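Side-chain contact in NAD-dependent formate dehydrogenase gamma subunit (Cupriavidus necator, PDB 6VW7), which carries a [2Fe-2S] cluster in a cytosolic NAD-dependent formate dehydrogenase and probably takes part in its electron transfer: residues P33-I38 with G66-Y71. Sequence-based numbering, arbitrary orientation.
Sequences PILHEI and GVITFY
Leu35 on helix 31-42 stands opposite Ile68, two residues before the end of helix 61-70, their CA atoms 7.8 Å apart, and no hydrogen bond crosses between the two backbones. How a single leucine can join two helices is well illustrated here, because its forked end serves two neighbouring residues at once. Leu35 CD1 reaches Val67 CG1 at 3.7 Å, while its other methyl, CD2, lies 3.7 Å from Ile68 CG1. Leu35 CD1 also comes within 3.8 Å of Ile68 CG1, which places that methylene against both prongs of the fork; Ile68 CD1 grazes Leu35 CD2 at 4.0 Å. In Leu35, CD1 continues the chain anti to CA (chi2 175°) toward Val67, whereas CD2 branches from CG onto Ile68. The chi1 of Val67, 168°, makes CG1 rather than CG2 the methyl that meets Leu35 CD1. Both helices belong to the helical bundle that forms the N-terminal part of this complex I 24 kDa-type subunit, well removed from the [2Fe-2S] cluster in the thioredoxin-like part. All three touching residues are buried; Ile53 of helix 50-57 packs on Leu35, and Ile45 on both Leu35 and Ile68. Val67 also touches Leu31 and Leu32, one turn earlier on the first helix, and Gly284 of the beta subunit. Beside it Tyr71 OH hydrogen-bonds to Ser281 OG and Arg285 O of the beta subunit.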
ATOM      1  N   PRO A  33     -15.451  11.438   5.931  1.00 20.28           N
ATOM      2  CA  PRO A  33     -16.430  10.340   6.087  1.00 22.73           C
ATOM      3  C   PRO A  33     -17.800  10.692   5.541  1.00 23.97           C
ATOM      4  O   PRO A  33     -18.495   9.824   4.991  1.00 23.88           O
ATOM      5  CB  PRO A  33     -16.459  10.103   7.602  1.00 23.21           C
ATOM      6  CG  PRO A  33     -15.018  10.479   8.033  1.00 22.01           C
ATOM      7  CD  PRO A  33     -14.701  11.686   7.184  1.00 21.21           C
ATOM      8  N   ILE A  34     -18.223  11.950   5.690  1.00 24.41           N
ATOM      9  CA  ILE A  34     -19.520  12.357   5.149  1.00 26.39           C
ATOM     10  C   ILE A  34     -19.495  12.294   3.627  1.00 25.37           C
ATOM     11  O   ILE A  34     -20.399  11.735   2.997  1.00 23.86           O
ATOM     12  CB  ILE A  34     -19.891  13.767   5.646  1.00 23.73           C
ATOM     13  CG1 ILE A  34     -20.305  13.722   7.114  1.00 24.28           C
ATOM     14  CG2 ILE A  34     -20.988  14.386   4.777  1.00 23.38           C
ATOM     15  CD1 ILE A  34     -20.558  15.098   7.735  1.00 23.26           C
ATOM     16  N   LEU A  35     -18.445  12.849   3.014  1.00 23.09           N
ATOM     17  CA  LEU A  35     -18.360  12.859   1.557  1.00 23.62           C
ATOM     18  C   LEU A  35     -18.300  11.439   1.005  1.00 25.39           C
ATOM     19  O   LEU A  35     -18.913  11.144  -0.026  1.00 28.08           O
ATOM     20  CB  LEU A  35     -17.140  13.671   1.100  1.00 22.79           C
ATOM     21  CG  LEU A  35     -17.192  15.183   1.366  1.00 24.06           C
ATOM     22  CD1 LEU A  35     -15.852  15.887   0.980  1.00 22.62           C
ATOM     23  CD2 LEU A  35     -18.344  15.813   0.628  1.00 26.24           C
ATOM     24  N   HIS A  36     -17.559  10.548   1.675  1.00 23.65           N
ATOM     25  CA  HIS A  36     -17.528   9.139   1.278  1.00 25.10           C
ATOM     26  C   HIS A  36     -18.917   8.499   1.341  1.00 23.28           C
ATOM     27  O   HIS A  36     -19.319   7.764   0.430  1.00 24.23           O
ATOM     28  CB  HIS A  36     -16.559   8.364   2.169  1.00 24.37           C
ATOM     29  CG  HIS A  36     -15.120   8.515   1.769  1.00 25.45           C
ATOM     30  ND1 HIS A  36     -14.664   8.216   0.502  1.00 25.69           N
ATOM     31  CD2 HIS A  36     -14.038   8.934   2.469  1.00 23.95           C
ATOM     32  CE1 HIS A  36     -13.360   8.428   0.445  1.00 24.41           C
ATOM     33  NE2 HIS A  36     -12.959   8.876   1.621  1.00 24.53           N
ATOM     34  N   GLU A  37     -19.650   8.724   2.429  1.00 23.11           N
ATOM     35  CA  GLU A  37     -20.952   8.059   2.561  1.00 24.09           C
ATOM     36  C   GLU A  37     -21.954   8.576   1.529  1.00 25.60           C
ATOM     37  O   GLU A  37     -22.738   7.795   0.980  1.00 25.42           O
ATOM     38  CB  GLU A  37     -21.509   8.237   3.975  1.00 21.92           C
ATOM     39  CG  GLU A  37     -22.846   7.497   4.234  1.00 33.42           C
ATOM     40  CD  GLU A  37     -22.725   5.969   4.222  1.00 37.20           C
ATOM     41  OE1 GLU A  37     -21.595   5.444   4.070  1.00 38.42           O
ATOM     42  OE2 GLU A  37     -23.775   5.292   4.368  1.00 42.07           O
ATOM     43  N   ILE A  38     -21.939   9.883   1.252  1.00 25.36           N
ATOM     44  CA  ILE A  38     -22.780  10.438   0.190  1.00 27.10           C
ATOM     45  C   ILE A  38     -22.418   9.818  -1.157  1.00 26.92           C
ATOM     46  O   ILE A  38     -23.283   9.310  -1.875  1.00 26.59           O
ATOM     47  CB  ILE A  38     -22.660  11.975   0.142  1.00 25.78           C
ATOM     48  CG1 ILE A  38     -23.130  12.599   1.460  1.00 26.30           C
ATOM     49  CG2 ILE A  38     -23.493  12.516  -1.019  1.00 25.43           C
ATOM     50  CD1 ILE A  38     -22.923  14.132   1.547  1.00 24.91           C
ATOM     51  N   GLY A  66     -14.109  23.294  -1.686  1.00 31.39           N
ATOM     52  CA  GLY A  66     -12.677  23.167  -1.921  1.00 30.86           C
ATOM     53  C   GLY A  66     -12.150  21.785  -1.571  1.00 32.71           C
ATOM     54  O   GLY A  66     -11.244  21.267  -2.232  1.00 29.21           O
ATOM     55  N   VAL A  67     -12.711  21.166  -0.531  1.00 33.78           N
ATOM     56  CA  VAL A  67     -12.331  19.796  -0.197  1.00 32.86           C
ATOM     57  C   VAL A  67     -12.780  18.837  -1.296  1.00 31.94           C
ATOM     58  O   VAL A  67     -11.999  18.001  -1.767  1.00 31.21           O
ATOM     59  CB  VAL A  67     -12.908  19.412   1.179  1.00 29.87           C
ATOM     60  CG1 VAL A  67     -12.802  17.888   1.441  1.00 26.67           C
ATOM     61  CG2 VAL A  67     -12.209  20.231   2.281  1.00 28.59           C
ATOM     62  N   ILE A  68     -14.037  18.961  -1.738  1.00 32.02           N
ATOM     63  CA  ILE A  68     -14.545  18.096  -2.799  1.00 32.21           C
ATOM     64  C   ILE A  68     -13.668  18.208  -4.037  1.00 34.57           C
ATOM     65  O   ILE A  68     -13.318  17.199  -4.666  1.00 35.87           O
ATOM     66  CB  ILE A  68     -16.013  18.445  -3.118  1.00 32.75           C
ATOM     67  CG1 ILE A  68     -16.919  18.141  -1.923  1.00 31.39           C
ATOM     68  CG2 ILE A  68     -16.484  17.679  -4.337  1.00 33.69           C
ATOM     69  CD1 ILE A  68     -18.318  18.782  -2.035  1.00 31.33           C
ATOM     70  N   THR A  69     -13.280  19.437  -4.390  1.00 34.40           N
ATOM     71  CA  THR A  69     -12.464  19.673  -5.573  1.00 36.00           C
ATOM     72  C   THR A  69     -11.034  19.165  -5.406  1.00 35.29           C
ATOM     73  O   THR A  69     -10.425  18.703  -6.378  1.00 35.51           O
ATOM     74  CB  THR A  69     -12.472  21.174  -5.895  1.00 36.59           C
ATOM     75  OG1 THR A  69     -13.783  21.549  -6.335  1.00 40.22           O
ATOM     76  CG2 THR A  69     -11.470  21.514  -6.974  1.00 39.71           C
ATOM     77  N   PHE A  70     -10.489  19.224  -4.191  1.00 35.09           N
ATOM     78  CA  PHE A  70      -9.093  18.842  -3.977  1.00 32.51           C
ATOM     79  C   PHE A  70      -8.873  17.351  -4.211  1.00 32.34           C
ATOM     80  O   PHE A  70      -7.856  16.947  -4.787  1.00 30.00           O
ATOM     81  CB  PHE A  70      -8.670  19.230  -2.553  1.00 31.96           C
ATOM     82  CG  PHE A  70      -7.214  18.914  -2.226  1.00 32.28           C
ATOM     83  CD1 PHE A  70      -6.218  19.847  -2.484  1.00 33.03           C
ATOM     84  CD2 PHE A  70      -6.859  17.701  -1.643  1.00 31.75           C
ATOM     85  CE1 PHE A  70      -4.883  19.565  -2.189  1.00 33.33           C
ATOM     86  CE2 PHE A  70      -5.533  17.412  -1.335  1.00 32.38           C
ATOM     87  CZ  PHE A  70      -4.536  18.358  -1.615  1.00 33.13           C
ATOM     88  N   TYR A  71      -9.799  16.511  -3.766  1.00 31.50           N
ATOM     89  CA  TYR A  71      -9.565  15.075  -3.708  1.00 31.36           C
ATOM     90  C   TYR A  71     -10.125  14.411  -4.960  1.00 33.31           C
ATOM     91  O   TYR A  71     -11.340  14.432  -5.187  1.00 35.70           O
ATOM     92  CB  TYR A  71     -10.186  14.479  -2.443  1.00 27.91           C
ATOM     93  CG  TYR A  71      -9.476  14.865  -1.152  1.00 25.70           C
ATOM     94  CD1 TYR A  71      -8.291  14.236  -0.750  1.00 27.51           C
ATOM     95  CD2 TYR A  71     -10.001  15.853  -0.329  1.00 27.37           C
ATOM     96  CE1 TYR A  71      -7.644  14.603   0.460  1.00 26.49           C
ATOM     97  CE2 TYR A  71      -9.376  16.221   0.859  1.00 29.06           C
ATOM     98  CZ  TYR A  71      -8.189  15.607   1.241  1.00 27.07           C
ATOM     99  OH  TYR A  71      -7.606  15.986   2.423  1.00 25.41           O
TER